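Local coordinates for protein GDP-L-fucose synthase (Campylobacter jejuni subsp. jejuni serotype O:2, PDB 7CXT) that probably acts as an NADPH-dependent reductase of the C4 keto group of GDP-6-OMe-4-keto-L-xylo-heptose, within the epimerase/dehydratase family of Rossmann-fold enzymes, at residues S109-P114 with S311-L316; L165-G170 with R240-S245. One frame throughout, in Å; residues are numbered along the deposited sequence.

Contact 1. Residues S109-P114 with S311-L316. With NDP (NADPH dihydro-nicotinamide-adenine-dinucleotide phosphate), chain C.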
loop_
_atom_site.group_PDB
_atom_site.type_symbol
_atom_site.label_atom_id
_atom_site.label_comp_id
_atom_site.label_asym_id
_atom_site.label_seq_id
_atom_site.Cartn_x
_atom_site.Cartn_y
_atom_site.Cartn_z
ATOM N N SER A 109 9.681 6.626 5.069
ATOM C CA SER A 109 10.185 7.800 4.379
ATOM C C SER A 109 9.250 8.967 4.616
ATOM O O SER A 109 8.035 8.789 4.696
ATOM C CB SER A 109 10.306 7.562 2.859
ATOM O OG SER A 109 10.536 8.784 2.168
ATOM N N GLY A 110 9.823 10.173 4.658
ATOM C CA GLY A 110 9.015 11.371 4.790
ATOM C C GLY A 110 8.097 11.604 3.609
ATOM O O GLY A 110 7.130 12.362 3.725
ATOM N N TYR A 111 8.356 10.935 2.478
ATOM C CA TYR A 111 7.442 11.010 1.349
ATOM C C TYR A 111 6.110 10.352 1.644
ATOM O O TYR A 111 5.184 10.505 0.851
ATOM C CB TYR A 111 8.056 10.365 0.099
ATOM C CG TYR A 111 9.170 11.189 -0.472
ATOM C CD1 TYR A 111 8.927 12.472 -0.937
ATOM C CD2 TYR A 111 10.465 10.687 -0.555
ATOM C CE1 TYR A 111 9.944 13.243 -1.465
ATOM C CE2 TYR A 111 11.491 11.447 -1.087
ATOM C CZ TYR A 111 11.223 12.730 -1.533
ATOM O OH TYR A 111 12.234 13.498 -2.059
ATOM N N MET A 112 5.999 9.603 2.737
ATOM C CA MET A 112 4.710 9.052 3.129
ATOM C C MET A 112 3.749 10.117 3.644
ATOM O O MET A 112 2.559 9.831 3.795
ATOM C CB MET A 112 4.895 7.993 4.209
ATOM C CG MET A 112 5.011 8.603 5.596
ATOM S SD MET A 112 5.354 7.355 6.833
ATOM C CE MET A 112 6.269 6.190 5.812
ATOM N N TYR A 113 4.250 11.335 3.978
ATOM C CA TYR A 113 3.387 12.353 4.557
ATOM C C TYR A 113 2.868 13.300 3.475
ATOM O O TYR A 113 3.539 13.525 2.461
ATOM C CB TYR A 113 4.135 13.155 5.640
ATOM C CG TYR A 113 4.433 12.352 6.905
ATOM C CD1 TYR A 113 3.395 11.858 7.697
ATOM C CD2 TYR A 113 5.746 12.099 7.307
ATOM C CE1 TYR A 113 3.648 11.123 8.844
ATOM C CE2 TYR A 113 6.018 11.378 8.462
ATOM C CZ TYR A 113 4.965 10.892 9.230
ATOM O OH TYR A 113 5.224 10.182 10.378
ATOM N N PRO A 114 1.704 13.911 3.698
ATOM C CA PRO A 114 1.101 14.765 2.667
ATOM C C PRO A 114 1.995 15.938 2.316
ATOM O O PRO A 114 2.760 16.444 3.157
ATOM C CB PRO A 114 -0.195 15.255 3.320
ATOM C CG PRO A 114 -0.473 14.266 4.401
ATOM C CD PRO A 114 0.859 13.819 4.898
ATOM N N SER A 311 10.834 24.187 -6.202
ATOM C CA SER A 311 9.532 23.516 -6.116
ATOM C C SER A 311 9.280 22.730 -4.826
ATOM O O SER A 311 8.133 22.649 -4.370
ATOM C CB SER A 311 9.336 22.578 -7.316
ATOM O OG SER A 311 9.145 23.307 -8.514
ATOM N N THR A 312 10.319 22.146 -4.232
ATOM C CA THR A 312 10.122 21.110 -3.221
ATOM C C THR A 312 9.509 21.659 -1.931
ATOM O O THR A 312 9.718 22.813 -1.547
ATOM C CB THR A 312 11.448 20.414 -2.916
ATOM O OG1 THR A 312 12.059 19.998 -4.143
ATOM C CG2 THR A 312 11.231 19.188 -2.033
ATOM N N MET A 313 8.712 20.807 -1.282
ATOM C CA MET A 313 8.173 21.059 0.046
ATOM C C MET A 313 9.270 20.927 1.101
ATOM O O MET A 313 10.267 20.240 0.901
ATOM C CB MET A 313 7.047 20.058 0.341
ATOM C CG MET A 313 7.556 18.640 0.607
ATOM S SD MET A 313 6.561 17.252 0.010
ATOM C CE MET A 313 7.886 16.161 -0.526
ATOM N N ASP A 314 9.098 21.608 2.227
ATOM C CA ASP A 314 9.980 21.344 3.356
ATOM C C ASP A 314 9.589 20.025 4.017
ATOM O O ASP A 314 8.434 19.586 3.950
ATOM C CB ASP A 314 9.941 22.481 4.376
ATOM C CG ASP A 314 10.239 23.840 3.759
ATOM O OD1 ASP A 314 11.000 23.924 2.772
ATOM O OD2 ASP A 314 9.699 24.837 4.279
ATOM N N ARG A 315 10.577 19.374 4.628
ATOM C CA ARG A 315 10.381 18.103 5.322
ATOM C C ARG A 315 11.211 18.132 6.597
ATOM O O ARG A 315 12.445 18.138 6.536
ATOM C CB ARG A 315 10.791 16.903 4.455
ATOM C CG ARG A 315 9.995 16.700 3.177
ATOM C CD ARG A 315 8.680 15.954 3.422
ATOM N NE ARG A 315 7.570 16.884 3.521
ATOM C CZ ARG A 315 6.289 16.551 3.387
ATOM N NH1 ARG A 315 5.951 15.291 3.162
ATOM N NH2 ARG A 315 5.346 17.479 3.483
ATOM N N LEU A 316 10.539 18.135 7.745
ATOM C CA LEU A 316 11.205 18.097 9.045
ATOM C C LEU A 316 10.361 17.226 9.957
ATOM O O LEU A 316 9.161 17.481 10.105
ATOM C CB LEU A 316 11.360 19.510 9.626
ATOM C CG LEU A 316 11.817 19.626 11.078
ATOM C CD1 LEU A 316 13.227 19.007 11.269
ATOM C CD2 LEU A 316 11.757 21.082 11.595
HETATM P PA NDP C . 20.211 2.347 -0.289
HETATM O O1A NDP C . 19.484 2.584 -1.566
HETATM O O2A NDP C . 21.437 3.143 0.068
HETATM O O5B NDP C . 20.641 0.763 -0.223
HETATM C C5B NDP C . 19.488 0.041 -0.475
HETATM C C4B NDP C . 19.916 -1.442 -0.492
HETATM O O4B NDP C . 18.829 -2.266 -0.902
HETATM C C3B NDP C . 21.076 -1.591 -1.513
HETATM O O3B NDP C . 22.134 -2.310 -0.930
HETATM C C2B NDP C . 20.413 -2.450 -2.625
HETATM O O2B NDP C . 21.215 -3.351 -3.150
HETATM C C1B NDP C . 19.360 -3.217 -1.772
HETATM N N9A NDP C . 18.289 -3.722 -2.610
HETATM C C8A NDP C . 17.381 -2.990 -3.420
HETATM N N7A NDP C . 16.520 -3.771 -4.068
HETATM C C5A NDP C . 16.891 -5.097 -3.669
HETATM C C6A NDP C . 16.379 -6.361 -3.998
HETATM N N6A NDP C . 15.315 -6.528 -4.877
HETATM N N1A NDP C . 16.902 -7.480 -3.465
HETATM C C2A NDP C . 17.968 -7.294 -2.607
HETATM N N3A NDP C . 18.563 -6.181 -2.195
HETATM C C4A NDP C . 17.988 -5.064 -2.766
HETATM O O3 NDP C . 18.993 2.508 0.818
HETATM P PN NDP C . 19.369 3.461 2.063
HETATM O O1N NDP C . 19.500 4.853 1.580
HETATM O O2N NDP C . 20.261 2.871 3.135
HETATM O O5D NDP C . 17.835 3.606 2.905
HETATM C C5D NDP C . 17.522 2.462 3.590
HETATM C C4D NDP C . 16.130 2.666 4.171
HETATM O O4D NDP C . 16.007 4.042 4.631
HETATM C C3D NDP C . 15.061 2.505 3.022
HETATM O O3D NDP C . 13.911 1.961 3.564
HETATM C C2D NDP C . 14.808 3.959 2.594
HETATM O O2D NDP C . 13.523 4.177 2.072
HETATM C C1D NDP C . 14.887 4.635 3.977
HETATM N N1N NDP C . 15.116 6.066 3.799
HETATM C C2N NDP C . 16.344 6.564 3.351
HETATM C C3N NDP C . 16.416 7.878 2.928
HETATM C C7N NDP C . 17.686 8.418 2.441
HETATM O O7N NDP C . 17.884 9.627 2.210
HETATM N N7N NDP C . 18.718 7.520 2.197
HETATM C C4N NDP C . 15.242 8.769 2.923
HETATM C C5N NDP C . 14.099 8.206 3.659
HETATM C C6N NDP C . 14.072 6.936 4.058
HETATM P P2B NDP C . 22.151 -2.819 -4.609
HETATM O O1X NDP C . 23.050 -1.833 -3.937
HETATM O O2X NDP C . 22.756 -4.170 -5.007
HETATM O O3X NDP C . 21.023 -2.284 -5.440
#

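Contact 2. Residues L165-G170 with R240-S245. With NDP (NADPH dihydro-nicotinamide-adenine-dinucleotide phosphate), chain C.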
loop_
_atom_site.group_PDB
_atom_site.type_symbol
_atom_site.label_atom_id
_atom_site.label_comp_id
_atom_site.label_asym_id
_atom_site.label_seq_id
_atom_site.Cartn_x
_atom_site.Cartn_y
_atom_site.Cartn_z
ATOM N N LEU A 165 12.135 8.347 8.396
ATOM C CA LEU A 165 13.187 9.358 8.340
ATOM C C LEU A 165 13.111 10.140 7.036
ATOM O O LEU A 165 12.455 9.719 6.074
ATOM C CB LEU A 165 14.585 8.749 8.473
ATOM C CG LEU A 165 14.956 7.795 7.332
ATOM C CD1 LEU A 165 16.435 7.920 7.031
ATOM C CD2 LEU A 165 14.605 6.356 7.697
ATOM N N ASN A 166 13.790 11.301 7.018
ATOM C CA ASN A 166 13.795 12.162 5.833
ATOM C C ASN A 166 15.026 11.982 4.945
ATOM O O ASN A 166 14.931 11.324 3.909
ATOM C CB ASN A 166 13.627 13.623 6.236
ATOM C CG ASN A 166 12.170 13.978 6.466
ATOM O OD1 ASN A 166 11.294 13.536 5.712
ATOM N ND2 ASN A 166 11.892 14.716 7.535
ATOM N N ASN A 167 16.162 12.580 5.279
ATOM C CA ASN A 167 17.373 12.450 4.469
ATOM C C ASN A 167 18.441 11.734 5.275
ATOM O O ASN A 167 18.706 12.097 6.423
ATOM C CB ASN A 167 17.934 13.803 4.014
ATOM C CG ASN A 167 16.998 14.548 3.098
ATOM O OD1 ASN A 167 16.261 15.445 3.531
ATOM N ND2 ASN A 167 17.011 14.187 1.834
ATOM N N LEU A 168 19.051 10.728 4.667
ATOM C CA LEU A 168 20.117 9.955 5.281
ATOM C C LEU A 168 21.465 10.406 4.734
ATOM O O LEU A 168 21.593 10.777 3.567
ATOM C CB LEU A 168 19.929 8.461 4.999
ATOM C CG LEU A 168 20.180 7.353 6.024
ATOM C CD1 LEU A 168 20.687 6.100 5.306
ATOM C CD2 LEU A 168 21.092 7.750 7.175
ATOM N N TYR A 169 22.476 10.349 5.589
ATOM C CA TYR A 169 23.859 10.434 5.154
ATOM C C TYR A 169 24.666 9.631 6.160
ATOM O O TYR A 169 24.154 9.217 7.204
ATOM C CB TYR A 169 24.349 11.890 5.046
ATOM C CG TYR A 169 24.586 12.571 6.374
ATOM C CD1 TYR A 169 23.526 12.966 7.175
ATOM C CD2 TYR A 169 25.881 12.842 6.822
ATOM C CE1 TYR A 169 23.735 13.604 8.387
ATOM C CE2 TYR A 169 26.095 13.474 8.036
ATOM C CZ TYR A 169 25.027 13.844 8.814
ATOM O OH TYR A 169 25.255 14.453 10.020
ATOM N N GLY A 170 25.920 9.386 5.845
ATOM C CA GLY A 170 26.660 8.563 6.781
ATOM C C GLY A 170 28.127 8.556 6.460
ATOM O O GLY A 170 28.566 9.078 5.432
ATOM N N ARG A 240 15.608 21.118 4.712
ATOM C CA ARG A 240 15.752 19.672 4.828
ATOM C C ARG A 240 16.308 19.304 6.196
ATOM O O ARG A 240 17.073 20.057 6.805
ATOM C CB ARG A 240 16.689 19.086 3.759
ATOM C CG ARG A 240 16.668 19.762 2.403
ATOM C CD ARG A 240 15.322 19.630 1.733
ATOM N NE ARG A 240 14.806 18.276 1.846
ATOM C CZ ARG A 240 13.523 17.955 1.744
ATOM N NH1 ARG A 240 12.613 18.900 1.528
ATOM N NH2 ARG A 240 13.156 16.683 1.867
ATOM N N GLU A 241 15.897 18.138 6.667
ATOM C CA GLU A 241 16.421 17.498 7.862
ATOM C C GLU A 241 17.254 16.292 7.447
ATOM O O GLU A 241 16.894 15.578 6.506
ATOM C CB GLU A 241 15.285 17.043 8.780
ATOM C CG GLU A 241 15.751 16.251 9.977
ATOM C CD GLU A 241 14.631 15.526 10.658
ATOM O OE1 GLU A 241 13.587 15.336 10.012
ATOM O OE2 GLU A 241 14.805 15.118 11.826
ATOM N N PHE A 242 18.349 16.056 8.166
ATOM C CA PHE A 242 19.295 14.991 7.866
ATOM C C PHE A 242 19.561 14.185 9.125
ATOM O O PHE A 242 19.578 14.729 10.234
ATOM C CB PHE A 242 20.627 15.554 7.351
ATOM C CG PHE A 242 20.482 16.391 6.128
ATOM C CD1 PHE A 242 20.167 17.735 6.224
ATOM C CD2 PHE A 242 20.645 15.823 4.869
ATOM C CE1 PHE A 242 20.004 18.502 5.084
ATOM C CE2 PHE A 242 20.482 16.592 3.719
ATOM C CZ PHE A 242 20.174 17.922 3.825
ATOM N N ILE A 243 19.806 12.889 8.951
ATOM C CA ILE A 243 20.234 12.054 10.066
ATOM C C ILE A 243 21.450 11.247 9.641
ATOM O O ILE A 243 21.447 10.630 8.574
ATOM C CB ILE A 243 19.091 11.150 10.578
ATOM C CG1 ILE A 243 19.556 10.323 11.776
ATOM C CG2 ILE A 243 18.451 10.317 9.432
ATOM C CD1 ILE A 243 18.448 9.536 12.456
ATOM N N HIS A 244 22.515 11.312 10.445
ATOM C CA HIS A 244 23.696 10.489 10.206
ATOM C C HIS A 244 23.363 9.016 10.435
ATOM O O HIS A 244 22.632 8.667 11.362
ATOM C CB HIS A 244 24.830 10.941 11.124
ATOM C CG HIS A 244 26.169 10.351 10.794
ATOM N ND1 HIS A 244 26.533 9.073 11.164
ATOM C CD2 HIS A 244 27.244 10.880 10.160
ATOM C CE1 HIS A 244 27.772 8.837 10.769
ATOM N NE2 HIS A 244 28.225 9.915 10.152
ATOM N N SER A 245 23.893 8.143 9.575
ATOM C CA SER A 245 23.518 6.733 9.642
ATOM C C SER A 245 23.975 6.047 10.928
ATOM O O SER A 245 23.422 4.994 11.277
ATOM C CB SER A 245 24.053 5.978 8.414
ATOM O OG SER A 245 25.453 6.108 8.295
HETATM P PA NDP C . 20.211 2.347 -0.289
HETATM O O1A NDP C . 19.484 2.584 -1.566
HETATM O O2A NDP C . 21.437 3.143 0.068
HETATM O O5B NDP C . 20.641 0.763 -0.223
HETATM C C5B NDP C . 19.488 0.041 -0.475
HETATM C C4B NDP C . 19.916 -1.442 -0.492
HETATM O O4B NDP C . 18.829 -2.266 -0.902
HETATM C C3B NDP C . 21.076 -1.591 -1.513
HETATM O O3B NDP C . 22.134 -2.310 -0.930
HETATM C C2B NDP C . 20.413 -2.450 -2.625
HETATM O O2B NDP C . 21.215 -3.351 -3.150
HETATM C C1B NDP C . 19.360 -3.217 -1.772
HETATM N N9A NDP C . 18.289 -3.722 -2.610
HETATM C C8A NDP C . 17.381 -2.990 -3.420
HETATM N N7A NDP C . 16.520 -3.771 -4.068
HETATM C C5A NDP C . 16.891 -5.097 -3.669
HETATM C C6A NDP C . 16.379 -6.361 -3.998
HETATM N N6A NDP C . 15.315 -6.528 -4.877
HETATM N N1A NDP C . 16.902 -7.480 -3.465
HETATM C C2A NDP C . 17.968 -7.294 -2.607
HETATM N N3A NDP C . 18.563 -6.181 -2.195
HETATM C C4A NDP C . 17.988 -5.064 -2.766
HETATM O O3 NDP C . 18.993 2.508 0.818
HETATM P PN NDP C . 19.369 3.461 2.063
HETATM O O1N NDP C . 19.500 4.853 1.580
HETATM O O2N NDP C . 20.261 2.871 3.135
HETATM O O5D NDP C . 17.835 3.606 2.905
HETATM C C5D NDP C . 17.522 2.462 3.590
HETATM C C4D NDP C . 16.130 2.666 4.171
HETATM O O4D NDP C . 16.007 4.042 4.631
HETATM C C3D NDP C . 15.061 2.505 3.022
HETATM O O3D NDP C . 13.911 1.961 3.564
HETATM C C2D NDP C . 14.808 3.959 2.594
HETATM O O2D NDP C . 13.523 4.177 2.072
HETATM C C1D NDP C . 14.887 4.635 3.977
HETATM N N1N NDP C . 15.116 6.066 3.799
HETATM C C2N NDP C . 16.344 6.564 3.351
HETATM C C3N NDP C . 16.416 7.878 2.928
HETATM C C7N NDP C . 17.686 8.418 2.441
HETATM O O7N NDP C . 17.884 9.627 2.210
HETATM N N7N NDP C . 18.718 7.520 2.197
HETATM C C4N NDP C . 15.242 8.769 2.923
HETATM C C5N NDP C . 14.099 8.206 3.659
HETATM C C6N NDP C . 14.072 6.936 4.058
HETATM P P2B NDP C . 22.151 -2.819 -4.609
HETATM O O1X NDP C . 23.050 -1.833 -3.937
HETATM O O2X NDP C . 22.756 -4.170 -5.007
HETATM O O3X NDP C . 21.023 -2.284 -5.440
HETATM O O HOH W 1 16.590 13.091 8.176
#

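Contact 1. Residues S109-P114 with S311-L316
Two successive bends, chi2 -83° and chi3 98°, fold the Arg315 side chain over so that the NH1/NH2 edge of its guanidinium points at the carbonyl oxygens of Gly110, Tyr113 and Pro114 instead of running straight out. The shortest and straightest of these bonds runs from Arg315 NH2 to Pro114 O, at 2.8 Å and almost straight (169° at the hydrogen), with the oxygen lying in the guanidinium plane. NH1 is shared: Tyr113 O, 3.1 Å from Arg315 NH1, is also close to that plane, although the nitrogen stands well above the carbonyl's own plane. Gly110 O is 3.2 Å from Arg315 NH1 and a little tilted from the guanidinium plane. The same oxygen takes the backbone N-H of Tyr113 on the opposite face of its carbonyl, so one acceptor serves both the 3-10 turn 110-112 and the arginine. On the third side, Arg315 NE donates to Asp314 O at 2.9 Å, which fixes the rotation of the group. Met313 SD sits 3.5 Å above the Arg315 guanidinium plane, over its centre, and the methyl CE of Met313 continues to the Tyr111 ring, meeting CE1 at 3.7 Å in an oblique approach. The cation is therefore buried among backbone oxygens, and its contact with this turn involves no acid. Arg240, a predicted substrate-binding residue, packs beside it. At the start of the turn, Ser109 OG accepts from Tyr111 N at 3.1 Å, an ST turn, while approaching the nicotinamide of NADPH, with C5N 3.9 Å from OG. The arrangement belongs to the loop following strand 103-109 of the Rossmann sheet, where Ser109, predicted to matter for catalysis, borders the cofactor, and Tyr111 lies beside Phe138, a predicted active-site residue.

Contact 2. Residues L165-G170 with R240-S245
A short parallel strand pair, 167-169 with 242-244, forms part of a small mixed sheet next to the nicotinamide end of the Rossmann cofactor site, with Leu168 opposite Ile243 and Tyr169 opposite His244. The strand directions differ by 31°, and the ladder alternates as parallel pairing requires: Ile243 N donates to Asn167 O at 2.9 Å, and Ile243 O accepts from Tyr169 N at 3.2 Å, so Ile243 bridges the residues flanking Leu168. Asn167 O also receives a hydrogen bond from a water. Leu168 N is turned the other way, away from this ladder, and donates to the carboxamide oxygen O7N of NADPH at 2.9 Å, so the edge strand itself binds the cofactor. Leu165 CD1 meets Ile243 CG2 at 3.9 Å, while Leu165 CG and both its methyls also lie against the nicotinamide ring. Asn166 ND2 reaches Glu241 OE1 at 3.1 Å, nearly along the C-O axis; that carboxylate oxygen also accepts from Met317 N, and OE2 from Gly280 N. On the face carrying Tyr169 and His244, the tyrosine CG sits between backbone N and carbonyl carbon (chi1 73°), folding its ring back across the neighbouring strand. The His244 edge points at the Tyr169 face in an offset T-shaped pair, planes 84° apart. His244 is the N-cap of helix 245-258, its ND1 accepting from Asp246 N. Over one face of its imidazole lies Gly170 CA, 4.1 Å from the His244 ring centroid in a CH-pi contact.

In the fold
Both contacts are buried, but contact 2 lies closer to the middle of the chain, its centre about 6 Å from the chain centre against about 13 Å for contact 1. They meet where strands 103-109 and 160-165 run side by side in the parallel sheet: Gly110 N is 3.0 Å from Leu165 O, a probable hydrogen bond. A weak bond from Arg240 to Met313 joins the later segments. Their chemistry differs with position. Contact 1 ties two loops together through one arginine and backbone carbonyls, burying 211 Å²; contact 2 is a strand ladder with aromatic and aliphatic packing, burying 643 Å². Both border the nicotinamide.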